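Local coordinates for protein predicted ATPase of the ABC class (PDB 5D6A) that probably binds and hydrolyses ATP as a member of the ABC class of ATPases, and binds the ATP analogue AMP-PNP, at residues 259-265 / 419-425; 233-239 / 429-433; 69-75 / 139-145; 126-130 / 548-553. All blocks are in the same frame, centred on the assembly; numbering follows the deposited sequence.

Contact 1 (259-265 / 419-425)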
loop_
_atom_site.group_PDB
_atom_site.type_symbol
_atom_site.label_atom_id
_atom_site.label_comp_id
_atom_site.label_asym_id
_atom_site.label_seq_id
_atom_site.Cartn_x
_atom_site.Cartn_y
_atom_site.Cartn_z
ATOM N N GLY A 259 4.534 5.980 30.956
ATOM C CA GLY A 259 4.004 7.326 30.821
ATOM C C GLY A 259 4.220 7.857 29.421
ATOM O O GLY A 259 4.410 7.091 28.480
ATOM N N ILE A 260 4.201 9.178 29.290
ATOM C CA ILE A 260 4.365 9.832 28.001
ATOM C C ILE A 260 5.831 10.155 27.736
ATOM O O ILE A 260 6.497 10.763 28.569
ATOM C CB ILE A 260 3.536 11.129 27.938
ATOM C CG1 ILE A 260 2.066 10.827 28.262
ATOM C CG2 ILE A 260 3.672 11.786 26.568
ATOM C CD1 ILE A 260 1.183 12.054 28.336
ATOM N N THR A 261 6.320 9.745 26.569
ATOM C CA THR A 261 7.700 9.994 26.168
ATOM C C THR A 261 7.725 10.628 24.779
ATOM O O THR A 261 7.154 10.087 23.830
ATOM C CB THR A 261 8.523 8.692 26.143
ATOM O OG1 THR A 261 8.473 8.067 27.431
ATOM C CG2 THR A 261 9.978 8.975 25.775
ATOM N N LEU A 262 8.381 11.777 24.663
ATOM C CA LEU A 262 8.471 12.473 23.388
ATOM C C LEU A 262 9.838 12.284 22.755
ATOM O O LEU A 262 10.856 12.219 23.450
ATOM C CB LEU A 262 8.205 13.967 23.570
ATOM C CG LEU A 262 6.849 14.342 24.161
ATOM C CD1 LEU A 262 6.734 15.854 24.260
ATOM C CD2 LEU A 262 5.716 13.765 23.324
ATOM N N ILE A 263 9.842 12.191 21.430
ATOM C CA ILE A 263 11.063 12.055 20.648
ATOM C C ILE A 263 11.101 13.252 19.705
ATOM O O ILE A 263 10.433 13.264 18.673
ATOM C CB ILE A 263 11.097 10.723 19.874
ATOM C CG1 ILE A 263 11.128 9.554 20.864
ATOM C CG2 ILE A 263 12.315 10.658 18.959
ATOM C CD1 ILE A 263 11.137 8.187 20.214
ATOM N N VAL A 264 11.877 14.263 20.079
ATOM C CA VAL A 264 11.963 15.495 19.303
ATOM C C VAL A 264 13.281 15.637 18.547
ATOM O O VAL A 264 14.128 14.742 18.567
ATOM C CB VAL A 264 11.775 16.722 20.218
ATOM C CG1 VAL A 264 10.425 16.650 20.917
ATOM C CG2 VAL A 264 12.898 16.828 21.242
ATOM N N GLY A 265 13.435 16.773 17.875
ATOM C CA GLY A 265 14.636 17.068 17.107
ATOM C C GLY A 265 14.282 17.582 15.729
ATOM O O GLY A 265 13.142 17.445 15.280
ATOM N N ALA A 419 4.288 15.823 29.009
ATOM C CA ALA A 419 5.266 14.741 28.840
ATOM C C ALA A 419 6.087 14.480 30.100
ATOM O O ALA A 419 6.410 15.406 30.834
ATOM C CB ALA A 419 6.194 15.052 27.676
ATOM N N ASP A 420 6.416 13.209 30.338
ATOM C CA ASP A 420 7.238 12.820 31.487
ATOM C C ASP A 420 8.706 12.970 31.114
ATOM O O ASP A 420 9.487 13.554 31.866
ATOM C CB ASP A 420 6.988 11.367 31.908
ATOM C CG ASP A 420 5.534 11.087 32.235
ATOM O OD1 ASP A 420 4.670 11.344 31.371
ATOM O OD2 ASP A 420 5.259 10.566 33.338
ATOM N N ASN A 421 9.076 12.415 29.959
ATOM C CA ASN A 421 10.450 12.488 29.463
ATOM C C ASN A 421 10.498 12.954 28.008
ATOM O O ASN A 421 9.588 12.669 27.228
ATOM C CB ASN A 421 11.148 11.132 29.592
ATOM C CG ASN A 421 11.133 10.603 31.012
ATOM O OD1 ASN A 421 10.073 10.455 31.618
ATOM N ND2 ASN A 421 12.308 10.281 31.538
ATOM N N VAL A 422 11.563 13.672 27.651
ATOM C CA VAL A 422 11.735 14.183 26.292
ATOM C C VAL A 422 13.130 13.847 25.764
ATOM O O VAL A 422 14.138 14.247 26.347
ATOM C CB VAL A 422 11.517 15.706 26.229
ATOM C CG1 VAL A 422 11.650 16.205 24.798
ATOM C CG2 VAL A 422 10.149 16.068 26.788
ATOM N N ILE A 423 13.170 13.116 24.654
ATOM C CA ILE A 423 14.420 12.704 24.028
ATOM C C ILE A 423 14.654 13.491 22.745
ATOM O O ILE A 423 13.742 13.642 21.935
ATOM C CB ILE A 423 14.394 11.203 23.694
ATOM C CG1 ILE A 423 14.249 10.389 24.984
ATOM C CG2 ILE A 423 15.657 10.799 22.942
ATOM C CD1 ILE A 423 14.036 8.907 24.763
ATOM N N GLN A 424 15.875 13.988 22.559
ATOM C CA GLN A 424 16.206 14.747 21.362
ATOM C C GLN A 424 17.217 13.988 20.515
ATOM O O GLN A 424 18.244 13.535 21.021
ATOM C CB GLN A 424 16.780 16.117 21.726
ATOM C CG GLN A 424 17.014 17.019 20.517
ATOM C CD GLN A 424 17.691 18.329 20.869
ATOM O OE1 GLN A 424 18.235 18.485 21.956
ATOM N NE2 GLN A 424 17.678 19.271 19.936
HETATM N N MSE A 425 16.917 13.850 19.226
HETATM C CA MSE A 425 17.819 13.187 18.293
HETATM C C MSE A 425 18.639 14.261 17.632
HETATM O O MSE A 425 18.102 15.267 17.160
HETATM C CB MSE A 425 17.054 12.387 17.243
HETATM C CG MSE A 425 16.239 11.248 17.854
HETATM SE SE MSE A 425 17.387 10.020 18.882
HETATM C CE MSE A 425 18.245 9.072 17.384
#
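Leu262 is gripped from both ends by the backbone of the 419-425 strand: its N donates to Asn421 O at 3.0 Å, and its O accepts from Ile423 N at 2.8 Å, almost straight at 175°. Val264 N then bonds to Ile423 O and Val264 O to Met425 N; Leu262 and Val264 thus each bond through N and O to the two residues flanking their opposite number, the parallel pattern. At the opening end Ile260 O takes Asp420 N at 3.0 Å and, more weakly, Asn421 N. Asp420 bends its carboxylate back to Ile260 N, which meets OD1 from above the carboxylate plane at 3.0 Å. Leu262 CD1 rests on Ala419 CB, just before the second strand, at 3.6 Å. On the face of Leu262, the Val264 and Val422 side chains cross obliquely, CG2 of Val264 3.8 Å from CG1 of Val422. Ile263 CG2 lies beside Met425 CG, the two side chains pointing the same way. This is the parallel core of the mixed sheet of a P-loop ATPase: strand 260-264 lies between 404-408 and 421-425 and runs into the probable Walker A loop at Gly265. Helix 271-280, which follows that loop, lies over Ile263 and Met425 through Lys271 and Leu274. Farther out, Arg398 forms a salt bridge with Asp420 OD1. Met376 of the second subunit packs on Val264, and Val380 of that subunit on Gln424.

Contact 2 (233-239 / 429-433)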
loop_
_atom_site.group_PDB
_atom_site.type_symbol
_atom_site.label_atom_id
_atom_site.label_comp_id
_atom_site.label_asym_id
_atom_site.label_seq_id
_atom_site.Cartn_x
_atom_site.Cartn_y
_atom_site.Cartn_z
ATOM N N PHE A 233 23.967 3.232 18.534
ATOM C CA PHE A 233 23.152 3.907 19.532
ATOM C C PHE A 233 23.798 3.929 20.915
ATOM O O PHE A 233 24.397 2.947 21.353
ATOM C CB PHE A 233 21.783 3.235 19.625
ATOM C CG PHE A 233 20.851 3.897 20.594
ATOM C CD1 PHE A 233 20.035 4.945 20.188
ATOM C CD2 PHE A 233 20.791 3.477 21.914
ATOM C CE1 PHE A 233 19.174 5.558 21.079
ATOM C CE2 PHE A 233 19.935 4.087 22.812
ATOM C CZ PHE A 233 19.125 5.128 22.394
ATOM N N THR A 234 23.664 5.070 21.587
ATOM C CA THR A 234 24.161 5.247 22.944
ATOM C C THR A 234 23.121 6.046 23.710
ATOM O O THR A 234 22.601 7.042 23.207
ATOM C CB THR A 234 25.505 5.993 22.997
ATOM O OG1 THR A 234 26.497 5.250 22.280
ATOM C CG2 THR A 234 25.960 6.174 24.449
ATOM N N ALA A 235 22.818 5.604 24.924
ATOM C CA ALA A 235 21.829 6.270 25.750
ATOM C C ALA A 235 22.471 7.333 26.628
ATOM O O ALA A 235 23.637 7.208 27.010
ATOM C CB ALA A 235 21.107 5.251 26.616
ATOM N N PRO A 236 21.718 8.400 26.934
ATOM C CA PRO A 236 22.237 9.422 27.832
ATOM C C PRO A 236 22.135 8.902 29.262
ATOM O O PRO A 236 21.082 8.393 29.654
ATOM C CB PRO A 236 21.303 10.612 27.593
ATOM C CG PRO A 236 20.029 10.017 27.097
ATOM C CD PRO A 236 20.382 8.735 26.404
ATOM N N GLU A 237 23.220 9.014 30.027
ATOM C CA GLU A 237 23.250 8.512 31.409
ATOM C C GLU A 237 22.006 8.885 32.204
ATOM O O GLU A 237 21.496 8.083 32.984
ATOM C CB GLU A 237 24.498 9.007 32.152
ATOM C CG GLU A 237 25.813 8.466 31.607
ATOM C CD GLU A 237 27.012 8.838 32.468
ATOM O OE1 GLU A 237 26.821 9.464 33.538
ATOM O OE2 GLU A 237 28.150 8.498 32.076
ATOM N N SER A 238 21.521 10.102 31.993
ATOM C CA SER A 238 20.344 10.599 32.692
ATOM C C SER A 238 19.133 9.680 32.542
ATOM O O SER A 238 18.276 9.626 33.425
ATOM C CB SER A 238 19.991 11.993 32.172
ATOM O OG SER A 238 18.853 12.513 32.833
ATOM N N LEU A 239 19.077 8.953 31.430
ATOM C CA LEU A 239 17.951 8.073 31.149
ATOM C C LEU A 239 18.432 6.645 30.844
ATOM O O LEU A 239 17.769 5.884 30.138
ATOM C CB LEU A 239 17.175 8.660 29.968
ATOM C CG LEU A 239 15.744 8.210 29.721
ATOM C CD1 LEU A 239 14.878 8.489 30.939
ATOM C CD2 LEU A 239 15.194 8.927 28.498
ATOM N N GLN A 429 22.024 10.477 17.679
ATOM C CA GLN A 429 22.356 10.105 19.052
ATOM C C GLN A 429 21.289 10.689 19.963
ATOM O O GLN A 429 20.811 11.801 19.739
ATOM C CB GLN A 429 23.742 10.604 19.466
ATOM C CG GLN A 429 23.925 12.111 19.385
ATOM C CD GLN A 429 25.190 12.598 20.060
ATOM O OE1 GLN A 429 25.992 11.805 20.562
ATOM N NE2 GLN A 429 25.374 13.915 20.084
ATOM N N ALA A 430 20.913 9.937 20.989
ATOM C CA ALA A 430 19.884 10.383 21.912
ATOM C C ALA A 430 20.442 11.350 22.950
ATOM O O ALA A 430 21.574 11.201 23.410
ATOM C CB ALA A 430 19.244 9.187 22.597
ATOM N N LEU A 431 19.633 12.344 23.298
ATOM C CA LEU A 431 19.979 13.338 24.307
ATOM C C LEU A 431 18.767 13.537 25.210
ATOM O O LEU A 431 17.639 13.637 24.723
ATOM C CB LEU A 431 20.366 14.671 23.658
ATOM C CG LEU A 431 21.641 14.722 22.811
ATOM C CD1 LEU A 431 21.777 16.083 22.143
ATOM C CD2 LEU A 431 22.870 14.419 23.656
ATOM N N ASP A 432 18.998 13.580 26.519
ATOM C CA ASP A 432 17.916 13.785 27.475
ATOM C C ASP A 432 17.724 15.284 27.666
ATOM O O ASP A 432 18.556 15.947 28.284
ATOM C CB ASP A 432 18.237 13.106 28.809
ATOM C CG ASP A 432 17.087 13.188 29.806
ATOM O OD1 ASP A 432 16.006 13.704 29.448
ATOM O OD2 ASP A 432 17.262 12.726 30.952
ATOM N N VAL A 433 16.622 15.810 27.135
ATOM C CA VAL A 433 16.332 17.243 27.223
ATOM C C VAL A 433 15.062 17.551 28.022
ATOM O O VAL A 433 14.418 18.582 27.807
ATOM C CB VAL A 433 16.223 17.869 25.817
ATOM C CG1 VAL A 433 17.546 17.728 25.078
ATOM C CG2 VAL A 433 15.095 17.233 25.015
#
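Ser238 and Asp432 meet because both side chains swing away from their own backbone N, with chi1 near 180° for Ser238 OG and -175° for Asp432 CG. The hydroxyl so placed donates to Asp432 OD2; the modelled 2.5 Å separation from Ser238 OG is shorter than can be trusted at this resolution. The other oxygen, Asp432 OD1, is taken by Thr434 OG1 at the start of helix 434-443. Each carboxylate oxygen therefore has a hydroxyl beside it, though the length of the Ser238 bond is doubtful. Pro236 supplies the apolar centre. Its ring crosses the Asp432 side chain at about a right angle, with Pro236 CG 4.0 Å from Asp432 CB, while Pro236 CD sits 4.0 Å from Ala430 CB. The same methyl is also met by the Phe233 ring, whose CE1 lies 3.9 Å from Ala430 CB. The tight turn at 237-238, closed by Leu239 N bonding to Pro236 O at 2.7 Å, turns the chain just after the proline. Strand 430-432 is an edge strand of the mixed sheet, and the 233-239 loop lies against it without pairing to it as a strand. The Phe233 side chain is about 6 Å from the bound AMP-PNP. The chemistry is mixed: apolar contacts of Phe233 and Pro236 hold the loop on the edge strand, and two hydroxyls beside the carboxylate would be expected to favour the anion.

Contact 3 (69-75 / 139-145)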
loop_
_atom_site.group_PDB
_atom_site.type_symbol
_atom_site.label_atom_id
_atom_site.label_comp_id
_atom_site.label_asym_id
_atom_site.label_seq_id
_atom_site.Cartn_x
_atom_site.Cartn_y
_atom_site.Cartn_z
ATOM N N SER A 69 0.170 -22.879 -6.506
ATOM C CA SER A 69 0.873 -22.990 -5.226
ATOM C C SER A 69 1.388 -24.414 -5.035
ATOM O O SER A 69 0.654 -25.378 -5.255
ATOM C CB SER A 69 -0.036 -22.596 -4.065
ATOM O OG SER A 69 -0.419 -21.235 -4.162
ATOM N N ALA A 70 2.649 -24.533 -4.624
ATOM C CA ALA A 70 3.304 -25.833 -4.446
ATOM C C ALA A 70 2.575 -26.779 -3.491
ATOM O O ALA A 70 1.844 -26.347 -2.600
ATOM C CB ALA A 70 4.744 -25.636 -3.990
ATOM N N SER A 71 2.786 -28.075 -3.696
ATOM C CA SER A 71 2.168 -29.101 -2.864
ATOM C C SER A 71 2.724 -29.043 -1.451
ATOM O O SER A 71 3.926 -28.867 -1.260
ATOM C CB SER A 71 2.411 -30.492 -3.452
ATOM O OG SER A 71 1.817 -30.615 -4.729
ATOM N N ARG A 72 1.840 -29.202 -0.468
ATOM C CA ARG A 72 2.221 -29.147 0.940
ATOM C C ARG A 72 2.675 -30.510 1.467
ATOM O O ARG A 72 2.026 -31.532 1.226
ATOM C CB ARG A 72 1.050 -28.650 1.784
ATOM C CG ARG A 72 0.507 -27.285 1.387
ATOM C CD ARG A 72 -0.593 -26.868 2.346
ATOM N NE ARG A 72 -1.202 -25.579 2.013
ATOM C CZ ARG A 72 -0.738 -24.387 2.393
ATOM N NH1 ARG A 72 0.378 -24.279 3.109
ATOM N NH2 ARG A 72 -1.391 -23.288 2.039
ATOM N N PHE A 73 3.796 -30.500 2.186
ATOM C CA PHE A 73 4.388 -31.695 2.787
ATOM C C PHE A 73 4.660 -31.464 4.271
ATOM O O PHE A 73 4.775 -30.324 4.717
ATOM C CB PHE A 73 5.718 -32.032 2.101
ATOM C CG PHE A 73 5.576 -32.734 0.779
ATOM C CD1 PHE A 73 4.976 -32.107 -0.306
ATOM C CD2 PHE A 73 6.105 -34.008 0.604
ATOM C CE1 PHE A 73 4.867 -32.757 -1.524
ATOM C CE2 PHE A 73 6.006 -34.657 -0.616
ATOM C CZ PHE A 73 5.386 -34.032 -1.682
ATOM N N ARG A 74 4.753 -32.551 5.028
ATOM C CA ARG A 74 5.078 -32.488 6.451
ATOM C C ARG A 74 5.931 -33.689 6.802
ATOM O O ARG A 74 5.775 -34.755 6.213
ATOM C CB ARG A 74 3.827 -32.470 7.333
ATOM C CG ARG A 74 2.927 -31.264 7.120
ATOM C CD ARG A 74 1.780 -31.208 8.118
ATOM N NE ARG A 74 0.912 -32.387 8.055
ATOM C CZ ARG A 74 0.968 -33.435 8.879
ATOM N NH1 ARG A 74 1.840 -33.481 9.883
ATOM N NH2 ARG A 74 0.124 -34.444 8.707
ATOM N N ALA A 75 6.838 -33.515 7.755
ATOM C CA ALA A 75 7.716 -34.599 8.179
ATOM C C ALA A 75 7.836 -34.603 9.692
ATOM O O ALA A 75 7.966 -33.550 10.310
ATOM C CB ALA A 75 9.085 -34.452 7.540
ATOM N N GLU A 139 8.427 -31.534 14.267
ATOM C CA GLU A 139 7.629 -31.582 13.045
ATOM C C GLU A 139 8.033 -30.460 12.095
ATOM O O GLU A 139 8.149 -29.302 12.499
ATOM C CB GLU A 139 6.129 -31.497 13.350
ATOM C CG GLU A 139 5.257 -31.518 12.100
ATOM C CD GLU A 139 3.768 -31.510 12.395
ATOM O OE1 GLU A 139 3.376 -31.704 13.567
ATOM O OE2 GLU A 139 2.985 -31.318 11.443
ATOM N N LEU A 140 8.247 -30.823 10.832
ATOM C CA LEU A 140 8.614 -29.873 9.793
ATOM C C LEU A 140 7.472 -29.756 8.808
ATOM O O LEU A 140 6.856 -30.760 8.442
ATOM C CB LEU A 140 9.852 -30.348 9.039
ATOM C CG LEU A 140 11.102 -30.636 9.860
ATOM C CD1 LEU A 140 12.202 -31.125 8.933
ATOM C CD2 LEU A 140 11.548 -29.409 10.642
ATOM N N ARG A 141 7.191 -28.532 8.381
ATOM C CA ARG A 141 6.147 -28.278 7.404
ATOM C C ARG A 141 6.741 -27.422 6.301
ATOM O O ARG A 141 7.374 -26.402 6.574
ATOM C CB ARG A 141 4.952 -27.590 8.047
ATOM C CG ARG A 141 4.304 -28.406 9.152
ATOM C CD ARG A 141 3.012 -27.757 9.607
ATOM N NE ARG A 141 2.366 -28.499 10.681
ATOM C CZ ARG A 141 1.274 -28.088 11.319
ATOM N NH1 ARG A 141 0.698 -26.932 11.002
ATOM N NH2 ARG A 141 0.760 -28.832 12.286
ATOM N N PHE A 142 6.533 -27.843 5.059
ATOM C CA PHE A 142 7.103 -27.156 3.911
ATOM C C PHE A 142 6.364 -27.513 2.627
ATOM O O PHE A 142 5.432 -28.318 2.640
ATOM C CB PHE A 142 8.585 -27.539 3.793
ATOM C CG PHE A 142 8.822 -29.020 3.814
ATOM C CD1 PHE A 142 9.000 -29.686 5.018
ATOM C CD2 PHE A 142 8.846 -29.752 2.637
ATOM C CE1 PHE A 142 9.207 -31.053 5.048
ATOM C CE2 PHE A 142 9.052 -31.120 2.659
ATOM C CZ PHE A 142 9.232 -31.771 3.867
ATOM N N ARG A 143 6.788 -26.906 1.521
ATOM C CA ARG A 143 6.184 -27.153 0.217
ATOM C C ARG A 143 7.157 -27.852 -0.727
ATOM O O ARG A 143 8.373 -27.777 -0.549
ATOM C CB ARG A 143 5.739 -25.837 -0.414
ATOM C CG ARG A 143 4.666 -25.084 0.354
ATOM C CD ARG A 143 4.378 -23.768 -0.348
ATOM N NE ARG A 143 3.287 -23.002 0.257
ATOM C CZ ARG A 143 2.002 -23.088 -0.093
ATOM N NH1 ARG A 143 1.602 -23.924 -1.051
ATOM N NH2 ARG A 143 1.103 -22.330 0.527
ATOM N N VAL A 144 6.606 -28.538 -1.725
ATOM C CA VAL A 144 7.401 -29.235 -2.736
ATOM C C VAL A 144 6.736 -29.049 -4.098
ATOM O O VAL A 144 5.667 -29.601 -4.353
ATOM C CB VAL A 144 7.534 -30.744 -2.438
ATOM C CG1 VAL A 144 8.273 -31.457 -3.567
ATOM C CG2 VAL A 144 8.239 -30.967 -1.109
ATOM N N ASN A 145 7.366 -28.263 -4.963
ATOM C CA ASN A 145 6.833 -28.014 -6.293
ATOM C C ASN A 145 7.080 -29.237 -7.180
ATOM O O ASN A 145 8.185 -29.440 -7.681
ATOM C CB ASN A 145 7.476 -26.760 -6.893
ATOM C CG ASN A 145 6.821 -26.326 -8.188
ATOM O OD1 ASN A 145 5.886 -26.961 -8.674
ATOM N ND2 ASN A 145 7.306 -25.231 -8.751
#
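Strands 71-75 and 139-144 pair antiparallel with a marked twist, their directions 144° apart, and Phe73 lies in a hydrogen-bonded pair with Phe142, Phe73 N reaching Phe142 O at 2.8 Å. Ser71 pairs likewise with Val144, though there the return bond from Ser71 N is weak, and Ala75 with Leu140 has both bonds sound. On the apolar face the Phe73 ring receives Val144 CG2 over its face, 3.7 Å from the centroid, a CH-pi contact. Phe142 CG is wedged between its own backbone N and carbonyl carbon (chi1 51°), which swings the ring toward the partner strand and brings CE2 to 3.5 Å from Phe73 CB. These two strands lie within the antiparallel sheet of the N-terminal region, where strand 56-61 flanks 71-78, and helix 155-172 packs on this face through Leu166 and Ile170. The opposite face is charged. Glu139 OE2 accepts from Arg74 NH1 at 2.9 Å and from Arg141 NE at 3.0 Å, the two donors arriving from opposite faces of the carboxylate. Arg74 NE has its own salt bridge to Asp60, and Arg141 NH1 bonds to His548 O. Arg72 and Arg143 run side by side with their guanidinium planes 47° apart, each salt-bridged to a different oxygen of Asp550. Arg143 NH1 also makes a weak bond with Ala70 O at 2.9 Å, held at the guanidinium edge.

Contact 4 (126-130 / 548-553)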
loop_
_atom_site.group_PDB
_atom_site.type_symbol
_atom_site.label_atom_id
_atom_site.label_comp_id
_atom_site.label_asym_id
_atom_site.label_seq_id
_atom_site.Cartn_x
_atom_site.Cartn_y
_atom_site.Cartn_z
ATOM N N LEU A 126 9.748 -15.780 14.733
ATOM C CA LEU A 126 8.342 -15.892 15.091
ATOM C C LEU A 126 7.961 -17.297 15.519
ATOM O O LEU A 126 8.664 -18.262 15.230
ATOM C CB LEU A 126 7.478 -15.484 13.895
ATOM C CG LEU A 126 7.706 -14.080 13.326
ATOM C CD1 LEU A 126 6.874 -13.877 12.071
ATOM C CD2 LEU A 126 7.391 -13.006 14.356
ATOM N N ASP A 127 6.840 -17.395 16.225
ATOM C CA ASP A 127 6.299 -18.674 16.656
ATOM C C ASP A 127 5.578 -19.200 15.422
ATOM O O ASP A 127 4.402 -18.924 15.214
ATOM C CB ASP A 127 5.355 -18.472 17.848
ATOM C CG ASP A 127 4.844 -19.775 18.431
ATOM O OD1 ASP A 127 4.987 -20.832 17.785
ATOM O OD2 ASP A 127 4.282 -19.734 19.543
ATOM N N SER A 128 6.313 -19.948 14.602
ATOM C CA SER A 128 5.818 -20.451 13.321
ATOM C C SER A 128 5.497 -21.936 13.270
ATOM O O SER A 128 5.955 -22.712 14.105
ATOM C CB SER A 128 6.870 -20.156 12.256
ATOM O OG SER A 128 6.499 -20.689 11.001
ATOM N N THR A 129 4.717 -22.317 12.256
ATOM C CA THR A 129 4.333 -23.713 12.035
ATOM C C THR A 129 5.290 -24.431 11.085
ATOM O O THR A 129 5.133 -25.625 10.835
ATOM C CB THR A 129 2.900 -23.838 11.471
ATOM O OG1 THR A 129 2.798 -23.130 10.228
ATOM C CG2 THR A 129 1.887 -23.284 12.457
ATOM N N SER A 130 6.271 -23.708 10.550
ATOM C CA SER A 130 7.246 -24.324 9.653
ATOM C C SER A 130 8.049 -25.381 10.416
ATOM O O SER A 130 8.472 -26.381 9.841
ATOM C CB SER A 130 8.162 -23.268 9.031
ATOM O OG SER A 130 8.799 -22.496 10.030
ATOM N N HIS A 548 -0.975 -26.307 7.951
ATOM C CA HIS A 548 -0.164 -25.592 6.964
ATOM C C HIS A 548 1.189 -25.232 7.570
ATOM O O HIS A 548 1.317 -25.090 8.789
ATOM C CB HIS A 548 -0.837 -24.301 6.477
ATOM C CG HIS A 548 -2.176 -24.503 5.839
ATOM N ND1 HIS A 548 -2.424 -25.500 4.921
ATOM C CD2 HIS A 548 -3.315 -23.772 5.913
ATOM C CE1 HIS A 548 -3.675 -25.414 4.505
ATOM N NE2 HIS A 548 -4.236 -24.369 5.087
ATOM N N GLY A 549 2.190 -25.065 6.709
ATOM C CA GLY A 549 3.536 -24.708 7.148
ATOM C C GLY A 549 3.824 -23.217 7.085
ATOM O O GLY A 549 4.899 -22.773 7.491
ATOM N N ASP A 550 2.864 -22.442 6.583
ATOM C CA ASP A 550 3.028 -20.990 6.457
ATOM C C ASP A 550 2.070 -20.219 7.375
ATOM O O ASP A 550 1.256 -19.409 6.919
ATOM C CB ASP A 550 2.891 -20.549 4.987
ATOM C CG ASP A 550 1.634 -21.089 4.313
ATOM O OD1 ASP A 550 0.950 -21.950 4.904
ATOM O OD2 ASP A 550 1.340 -20.660 3.175
ATOM N N LEU A 551 2.193 -20.489 8.673
ATOM C CA LEU A 551 1.398 -19.833 9.707
ATOM C C LEU A 551 2.306 -19.407 10.867
ATOM O O LEU A 551 3.222 -20.140 11.253
ATOM C CB LEU A 551 0.317 -20.779 10.232
ATOM C CG LEU A 551 -0.764 -21.255 9.257
ATOM C CD1 LEU A 551 -1.613 -22.338 9.903
ATOM C CD2 LEU A 551 -1.634 -20.094 8.795
ATOM N N ALA A 552 2.044 -18.218 11.411
ATOM C CA ALA A 552 2.809 -17.673 12.538
ATOM C C ALA A 552 1.842 -17.070 13.550
ATOM O O ALA A 552 0.907 -16.365 13.164
ATOM C CB ALA A 552 3.785 -16.619 12.049
ATOM N N LYS A 553 2.061 -17.339 14.840
ATOM C CA LYS A 553 1.165 -16.823 15.875
ATOM C C LYS A 553 1.039 -15.308 15.803
ATOM O O LYS A 553 2.034 -14.596 15.942
ATOM C CB LYS A 553 1.612 -17.215 17.288
ATOM C CG LYS A 553 0.718 -16.597 18.366
ATOM C CD LYS A 553 1.147 -16.898 19.794
ATOM C CE LYS A 553 0.964 -18.360 20.141
ATOM N NZ LYS A 553 1.185 -18.626 21.590
#
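Leu551 O is gripped by consecutive residues of the 126-130 loop. Thr129 N reaches it at 2.8 Å, nearly in line with the carbonyl, and Ser128 OG adds a weak bond at 3.3 Å. The Thr129 hydroxyl is close too, because its OG1 is set between its own backbone N and carbonyl carbon (chi1 59°), turned in toward the 548-553 loop. From there Thr129 OG1 lies 2.8 Å from His548 O as well as near Leu551 O, and its single proton could serve either carbonyl. Thr129 CG2 meanwhile packs on Leu551 CB at 3.7 Å, the two side chains crossing. Ser128 OG is busy on its own side also: it accepts from Ser130 N at 3.1 Å, an almost straight bond at 174° that makes an ST turn and fixes the hydroxyl beside Leu551 O. One residue back, Asp127 O takes Lys553 N at 2.9 Å, and the backbones come together in a single bridge of Ser128 with Ala552, short of a true sheet. The Asp127 carboxylate has only a long salt bridge to this segment, OD2 lying 3.9 Å from Lys553 NZ. Its stronger partner is Arg99 of helix 92-109, a residue that also bonds to Ser128 O. The contact thereby joins a loop of the N-terminal region to the C-terminal one, with helix 92-109 touching the first loop through Leu96 on Asp127 and Ala103 on Ser130, strand 131-133 following it, and helix 506-519 packed on Leu551 and Ala552 through Asp507, Asn510 and Trp514.

How the contacts relate
Contacts 1 and 2 are neighbours in one sheet, centres 11 Å apart: strand 421-425 continues through a short turn into 430-432, and Gln424 N probably bonds to Leu431 O at 2.8 Å. Both lie near the bound AMP-PNP, contact 1 through the Met425 side chain at about 6 Å and contact 2 through Phe233. Contacts 3 and 4 form a second pair, centres 12 Å apart, joined by a probable bond from Arg141 N to Ser130 O at 2.9 Å. Contact 3 lies on the other side of the chain's centre, 48 Å centre to centre from contacts 1 and 2. Along the sequence, contact 4 closes a loop that encloses contacts 1 and 2, and crosses contact 3.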